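Local coordinates for ABC sugar transporter, periplasmic sugar binding protein (Legionella pneumophila subsp. pneumophila, PDB 3ROT) that probably binds a sugar in the periplasm and hands it to an ABC transporter for import, as solute-binding proteins of its family do, at residues R132-N137 with K180-I185; T154-Q157 with F162-E165; Q174-V179 with L203-L208. One frame throughout, in Å; residues are numbered along the deposited sequence.

Interaction 1: residues R132-N137 with K180-I185; sequences RALVLN and KSYFKI
In the parallel sheet of the second lobe of this periplasmic binding protein, strand 132-137 meets the end of helix 172-185 through R132 and L134 on one side and Y182 and F183 on the other. L134 lays its CD1 methyl over the middle of the Y182 ring, a CH-pi contact in which CD1 stands 3.5 Å from the ring centroid and only 6° off the normal. L134 CD2 lies between the flank of the Y182 ring, 3.8 Å from Y182 CD2, and the edge of the F183 ring, 3.9 Å from F183 CE1. The helix runs antiparallel to the strand, at 164° between short-segment axes, as a helix returning across a parallel alpha/beta sheet does. Y182, with CG anti to the backbone N, reaches past L134 to the start of the strand. There R132 NE donates to Y182 OH at 3.1 Å, the hydrogen bond bent to 149° and the hydroxyl tilted somewhat out of the guanidinium plane. The R132 chain, extended from CG to NE, carries the guanidinium from the strand to the hydroxyl. H186 stacks on the Y182 ring, while F215 meets F183 edge-to-face.

Interaction 2: residues T154-Q157 with F162-E165; sequences TILQ and FFEE
Two first torsions bring L156 and F163 together. In L156, CG lies beside the backbone N and anti to the carbonyl carbon (chi1 -64°), and the extended second torsion brings CD1 to F163. In F163, CG sits between the backbone N and the carbonyl carbon (chi1 67°), which swings the ring off strand 162-167 to the flank of helix 143-158. The two side chains meet at an angle: L156 CD1 packs on F163 CB at 3.7 Å, next to the root of the ring, and L156 CB approaches ring atom CD2 of F163 at 3.8 Å. The aromatic ring is therefore touched by both the stem and one branch of the leucine, with L156 CB lying oblique to it. Farther along the ring, F163 CE2 comes within 4.1 Å of the backbone N of Q157, and Q157 CB lies 4.3 Å from the same carbon, a looser contact on the side of the exposed Q157. The interaction between these segments is thus apolar, with the buried L156 at its inner side. L156 sits between the sheet, at A133 of strand 132-137, and the neighbouring helix 112-126, at L124, while K153, one turn before Q157, packs against F163. Further along the strand, E165 OE1 forms a salt bridge with K153 of the same helix. Helix and strand here are consecutive elements of the beta-alpha-beta crossover formed by strand 132-137, helix 143-158 and strand 162-167, the repeating unit of the parallel alpha/beta lobes of periplasmic binding proteins.

Interaction 3: residues Q174-V179 with L203-L208; sequences QVQSRV and LGQMLL
Q205 OE1 takes part in two hydrogen bonds, one from Q176 across the helix pair and one involving T19 OG1 of the second subunit. The bond from Q176 NE2 to Q205 OE1 is long, at 3.3 Å, and bent, with an N-H...O angle of 138°; the donor lies in the carbonyl plane of Q205, on a lone pair, but the two amide planes are turned 49° apart. Q176 NE2 also bonds to P202 O, and Q205 NE2 to P16 O of the second subunit, which probably limit the rotation of both amides. Next to this polar link selenomethionine M206 runs alongside Q176 in the opposite direction. M206 CG comes 3.6 Å from Q176 NE2, and M206 SE lies 3.8 Å from Q176 CB. A bend at the last torsion of M206 places the methyl against V179, where M206 CE meets V179 CG1 at 4.0 Å. Y213 of helix 210-213 packs against Q176, Q205 and M206. The short-segment axes of helices 172-185 and 197-208 run at 65° to each other; L203 leans on strand 191-194, while Q176, S177, Q205 and L208 meet the second subunit, so the pair contributes to the interface with it.

All three contacts lie in one lobe, built on the parallel sheet that contains strands 132-137, 162-167 and 191-194. Interactions 1 and 3 share helix 172-185, their centres about 10 Å apart; their segments alternate along the chain, and K180 packs on M206 between them. Interaction 2 is nested inside the loop closed by interaction 1, about 12 Å away centre to centre; its strand 162-167 lies beside 132-137, and A133 N to F162 O and N137 ND2 to E165 OE2 link the two. Interactions 2 and 3 follow in series without touching, about 21 Å apart between centres. Interactions 1 and 2 join helices to the sheet; interaction 3 joins helix 172-185 to the next and makes most of the contacts with the second subunit.

Interaction 1: residues R132-N137 with K180-I185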
# COMPACT_ATOMS: atom_id res chain seq x y z
N ARG A 132 -9.19 21.35 -18.36
CA ARG A 132 -8.84 20.04 -18.86
C ARG A 132 -8.71 19.05 -17.70
O ARG A 132 -8.05 19.34 -16.69
CB ARG A 132 -7.51 20.13 -19.61
CG ARG A 132 -7.09 18.87 -20.33
CD ARG A 132 -5.66 19.00 -20.86
NE ARG A 132 -5.36 18.03 -21.90
CZ ARG A 132 -5.79 18.12 -23.16
NH1 ARG A 132 -6.54 19.14 -23.54
NH2 ARG A 132 -5.48 17.17 -24.03
N ALA A 133 -9.34 17.89 -17.84
CA ALA A 133 -9.32 16.86 -16.80
C ALA A 133 -8.55 15.62 -17.22
O ALA A 133 -8.54 15.25 -18.39
CB ALA A 133 -10.73 16.46 -16.41
N LEU A 134 -7.93 14.98 -16.24
CA LEU A 134 -7.17 13.77 -16.47
C LEU A 134 -7.78 12.68 -15.58
O LEU A 134 -7.98 12.89 -14.39
CB LEU A 134 -5.71 14.00 -16.11
CG LEU A 134 -4.71 12.85 -16.27
CD1 LEU A 134 -4.54 12.51 -17.74
CD2 LEU A 134 -3.37 13.26 -15.63
N VAL A 135 -8.09 11.53 -16.18
CA VAL A 135 -8.67 10.41 -15.45
C VAL A 135 -7.63 9.31 -15.30
O VAL A 135 -7.17 8.75 -16.30
CB VAL A 135 -9.90 9.82 -16.18
CG1 VAL A 135 -10.43 8.60 -15.40
CG2 VAL A 135 -10.99 10.88 -16.31
N LEU A 136 -7.28 9.00 -14.06
CA LEU A 136 -6.26 8.00 -13.78
C LEU A 136 -6.85 6.62 -13.49
O LEU A 136 -7.55 6.44 -12.49
CB LEU A 136 -5.39 8.46 -12.61
CG LEU A 136 -4.90 9.92 -12.67
CD1 LEU A 136 -3.95 10.17 -11.50
CD2 LEU A 136 -4.19 10.20 -13.99
N ASN A 137 -6.57 5.66 -14.36
CA ASN A 137 -7.08 4.30 -14.21
C ASN A 137 -5.95 3.40 -13.74
O ASN A 137 -4.95 3.21 -14.45
CB ASN A 137 -7.63 3.77 -15.54
CG ASN A 137 -8.58 2.59 -15.35
OD1 ASN A 137 -8.39 1.76 -14.45
ND2 ASN A 137 -9.61 2.51 -16.19
N LYS A 180 3.38 12.99 -14.24
CA LYS A 180 4.29 14.11 -14.48
C LYS A 180 4.50 14.31 -15.98
O LYS A 180 4.51 15.44 -16.46
CB LYS A 180 5.61 13.87 -13.77
CG LYS A 180 5.46 13.85 -12.27
CD LYS A 180 6.69 13.31 -11.55
CE LYS A 180 7.87 14.25 -11.66
NZ LYS A 180 8.98 13.76 -10.81
N SER A 181 4.67 13.22 -16.72
CA SER A 181 4.87 13.31 -18.16
C SER A 181 3.69 14.00 -18.83
O SER A 181 3.87 14.83 -19.72
CB SER A 181 5.06 11.92 -18.78
OG SER A 181 6.23 11.29 -18.29
N TYR A 182 2.48 13.65 -18.40
CA TYR A 182 1.28 14.24 -18.97
C TYR A 182 1.19 15.74 -18.71
O TYR A 182 0.86 16.51 -19.61
CB TYR A 182 0.03 13.55 -18.42
CG TYR A 182 -1.23 13.94 -19.15
CD1 TYR A 182 -1.64 13.23 -20.29
CD2 TYR A 182 -1.99 15.03 -18.75
CE1 TYR A 182 -2.78 13.61 -21.00
CE2 TYR A 182 -3.13 15.42 -19.46
CZ TYR A 182 -3.51 14.70 -20.58
OH TYR A 182 -4.63 15.09 -21.29
N PHE A 183 1.48 16.16 -17.48
CA PHE A 183 1.42 17.58 -17.17
C PHE A 183 2.49 18.39 -17.92
O PHE A 183 2.28 19.57 -18.21
CB PHE A 183 1.54 17.80 -15.66
CG PHE A 183 0.21 17.73 -14.95
CD1 PHE A 183 -0.48 16.53 -14.85
CD2 PHE A 183 -0.37 18.88 -14.43
CE1 PHE A 183 -1.74 16.47 -14.24
CE2 PHE A 183 -1.61 18.84 -13.82
CZ PHE A 183 -2.30 17.63 -13.73
N LYS A 184 3.61 17.75 -18.23
CA LYS A 184 4.68 18.42 -18.96
C LYS A 184 4.17 18.74 -20.35
O LYS A 184 4.58 19.71 -20.97
CB LYS A 184 5.92 17.52 -19.06
CG LYS A 184 6.54 17.16 -17.71
CD LYS A 184 7.52 15.99 -17.84
CE LYS A 184 7.83 15.37 -16.48
NZ LYS A 184 8.61 14.10 -16.60
N ILE A 185 3.26 17.90 -20.84
CA ILE A 185 2.68 18.08 -22.16
C ILE A 185 1.40 18.92 -22.12
O ILE A 185 1.13 19.69 -23.04
CB ILE A 185 2.38 16.72 -22.82
CG1 ILE A 185 3.68 15.91 -22.93
CG2 ILE A 185 1.79 16.93 -24.20
CD1 ILE A 185 3.49 14.51 -23.48

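Interaction 2: residues T154-Q157 with F162-E165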
# COMPACT_ATOMS: atom_id res chain seq x y z
N THR A 154 -18.91 11.34 -19.63
CA THR A 154 -20.17 11.84 -20.17
C THR A 154 -20.45 13.25 -19.64
O THR A 154 -20.86 14.13 -20.39
CB THR A 154 -21.37 10.92 -19.81
OG1 THR A 154 -21.48 10.80 -18.38
CG2 THR A 154 -21.17 9.54 -20.41
N ILE A 155 -20.21 13.47 -18.35
CA ILE A 155 -20.44 14.79 -17.78
C ILE A 155 -19.45 15.79 -18.38
O ILE A 155 -19.83 16.88 -18.77
CB ILE A 155 -20.28 14.78 -16.24
CG1 ILE A 155 -21.25 13.77 -15.62
CG2 ILE A 155 -20.49 16.18 -15.69
CD1 ILE A 155 -22.70 13.92 -16.07
N LEU A 156 -18.19 15.39 -18.48
CA LEU A 156 -17.16 16.27 -19.02
C LEU A 156 -17.41 16.61 -20.48
O LEU A 156 -17.15 17.73 -20.91
CB LEU A 156 -15.78 15.63 -18.89
CG LEU A 156 -15.27 15.41 -17.47
CD1 LEU A 156 -13.87 14.83 -17.53
CD2 LEU A 156 -15.28 16.72 -16.69
N GLN A 157 -17.89 15.64 -21.24
CA GLN A 157 -18.18 15.85 -22.65
C GLN A 157 -19.34 16.85 -22.78
O GLN A 157 -19.29 17.77 -23.59
CB GLN A 157 -18.57 14.53 -23.32
CG GLN A 157 -18.64 14.60 -24.84
CD GLN A 157 -19.42 13.45 -25.44
OE1 GLN A 157 -19.20 12.28 -25.10
NE2 GLN A 157 -20.34 13.77 -26.34
N PHE A 162 -12.13 19.37 -22.03
CA PHE A 162 -11.20 18.43 -22.66
C PHE A 162 -10.79 17.41 -21.60
O PHE A 162 -10.61 17.76 -20.44
CB PHE A 162 -9.97 19.17 -23.17
CG PHE A 162 -10.26 20.21 -24.21
CD1 PHE A 162 -10.92 19.87 -25.39
CD2 PHE A 162 -9.85 21.52 -24.03
CE1 PHE A 162 -11.17 20.83 -26.38
CE2 PHE A 162 -10.08 22.49 -25.02
CZ PHE A 162 -10.74 22.14 -26.19
N PHE A 163 -10.61 16.16 -22.01
CA PHE A 163 -10.23 15.13 -21.05
C PHE A 163 -9.52 13.96 -21.71
O PHE A 163 -9.62 13.76 -22.91
CB PHE A 163 -11.48 14.62 -20.32
CG PHE A 163 -12.43 13.86 -21.20
CD1 PHE A 163 -12.20 12.53 -21.53
CD2 PHE A 163 -13.56 14.49 -21.73
CE1 PHE A 163 -13.06 11.83 -22.37
CE2 PHE A 163 -14.43 13.80 -22.58
CZ PHE A 163 -14.18 12.47 -22.90
N GLU A 164 -8.82 13.19 -20.89
CA GLU A 164 -8.10 12.02 -21.38
C GLU A 164 -7.98 11.02 -20.24
O GLU A 164 -7.82 11.41 -19.08
CB GLU A 164 -6.71 12.42 -21.89
CG GLU A 164 -6.03 11.38 -22.78
CD GLU A 164 -4.83 11.94 -23.55
OE1 GLU A 164 -5.00 12.95 -24.27
OE2 GLU A 164 -3.72 11.36 -23.44
N GLU A 165 -8.10 9.73 -20.55
CA GLU A 165 -7.96 8.69 -19.53
C GLU A 165 -6.55 8.12 -19.64
O GLU A 165 -6.09 7.76 -20.73
CB GLU A 165 -8.98 7.57 -19.71
CG GLU A 165 -8.94 6.55 -18.57
CD GLU A 165 -9.97 5.43 -18.70
OE1 GLU A 165 -11.14 5.72 -19.04
OE2 GLU A 165 -9.63 4.26 -18.45

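Interaction 3: residues Q174-V179 with L203-L208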
# COMPACT_ATOMS: atom_id res chain seq x y z
N GLN A 174 5.51 4.37 -11.06
CA GLN A 174 5.00 4.53 -12.41
C GLN A 174 3.85 5.53 -12.48
O GLN A 174 3.78 6.32 -13.41
CB GLN A 174 4.56 3.19 -12.98
CG GLN A 174 5.70 2.20 -13.12
CD GLN A 174 5.35 1.04 -14.02
OE1 GLN A 174 4.36 0.34 -13.80
NE2 GLN A 174 6.17 0.82 -15.05
N VAL A 175 2.96 5.49 -11.49
CA VAL A 175 1.84 6.43 -11.47
C VAL A 175 2.37 7.86 -11.48
O VAL A 175 1.90 8.71 -12.25
CB VAL A 175 0.95 6.23 -10.21
CG1 VAL A 175 -0.13 7.29 -10.18
CG2 VAL A 175 0.34 4.83 -10.21
N GLN A 176 3.35 8.13 -10.63
CA GLN A 176 3.93 9.47 -10.56
C GLN A 176 4.60 9.85 -11.89
O GLN A 176 4.40 10.95 -12.41
CB GLN A 176 4.96 9.54 -9.44
CG GLN A 176 4.39 9.24 -8.07
CD GLN A 176 5.42 9.40 -6.98
OE1 GLN A 176 6.59 9.08 -7.17
NE2 GLN A 176 4.99 9.89 -5.82
N SER A 177 5.38 8.93 -12.44
CA SER A 177 6.08 9.16 -13.69
C SER A 177 5.13 9.56 -14.81
O SER A 177 5.29 10.62 -15.43
CB SER A 177 6.84 7.91 -14.10
OG SER A 177 7.86 7.62 -13.16
N ARG A 178 4.14 8.71 -15.05
CA ARG A 178 3.16 8.92 -16.09
C ARG A 178 2.33 10.19 -15.91
O ARG A 178 1.96 10.84 -16.89
CB ARG A 178 2.26 7.69 -16.20
CG ARG A 178 3.05 6.40 -16.47
CD ARG A 178 2.16 5.17 -16.56
NE ARG A 178 2.94 3.94 -16.78
CZ ARG A 178 2.42 2.72 -16.82
NH1 ARG A 178 1.12 2.52 -16.65
NH2 ARG A 178 3.21 1.67 -17.03
N VAL A 179 2.06 10.56 -14.66
CA VAL A 179 1.29 11.77 -14.38
C VAL A 179 2.14 13.00 -14.69
O VAL A 179 1.67 13.94 -15.33
CB VAL A 179 0.85 11.83 -12.91
CG1 VAL A 179 0.19 13.17 -12.61
CG2 VAL A 179 -0.12 10.70 -12.63
N LEU A 203 -0.11 9.99 -6.07
CA LEU A 203 -0.34 11.36 -6.51
C LEU A 203 -0.30 12.28 -5.28
O LEU A 203 0.31 13.35 -5.30
CB LEU A 203 -1.70 11.48 -7.20
CG LEU A 203 -2.19 12.91 -7.45
CD1 LEU A 203 -1.17 13.68 -8.27
CD2 LEU A 203 -3.55 12.89 -8.15
N GLY A 204 -0.94 11.84 -4.19
CA GLY A 204 -0.96 12.64 -2.97
C GLY A 204 0.42 12.95 -2.38
O GLY A 204 0.61 13.96 -1.71
N GLN A 205 1.37 12.06 -2.62
CA GLN A 205 2.71 12.28 -2.09
C GLN A 205 3.34 13.49 -2.79
O GLN A 205 4.05 14.27 -2.16
CB GLN A 205 3.57 11.03 -2.28
CG GLN A 205 4.89 11.10 -1.56
CD GLN A 205 5.65 9.79 -1.65
OE1 GLN A 205 5.88 9.27 -2.74
NE2 GLN A 205 6.05 9.26 -0.50
N MSE A 206 3.06 13.64 -4.08
CA MSE A 206 3.60 14.78 -4.84
C MSE A 206 2.90 16.08 -4.44
O MSE A 206 3.52 17.14 -4.38
CB MSE A 206 3.43 14.54 -6.35
CG MSE A 206 4.04 13.25 -6.84
SE MSE A 206 4.32 13.22 -8.77
CE MSE A 206 2.48 13.18 -9.33
N LEU A 207 1.59 15.99 -4.16
CA LEU A 207 0.82 17.15 -3.75
C LEU A 207 1.29 17.66 -2.39
O LEU A 207 1.15 18.85 -2.07
CB LEU A 207 -0.67 16.81 -3.65
CG LEU A 207 -1.38 16.35 -4.93
CD1 LEU A 207 -2.77 15.84 -4.54
CD2 LEU A 207 -1.47 17.50 -5.94
N LEU A 208 1.85 16.76 -1.58
CA LEU A 208 2.35 17.11 -0.25
C LEU A 208 3.78 17.66 -0.29
O LEU A 208 4.20 18.40 0.60
CB LEU A 208 2.28 15.88 0.67
CG LEU A 208 0.91 15.40 1.17
CD1 LEU A 208 1.05 14.02 1.82
CD2 LEU A 208 0.36 16.40 2.18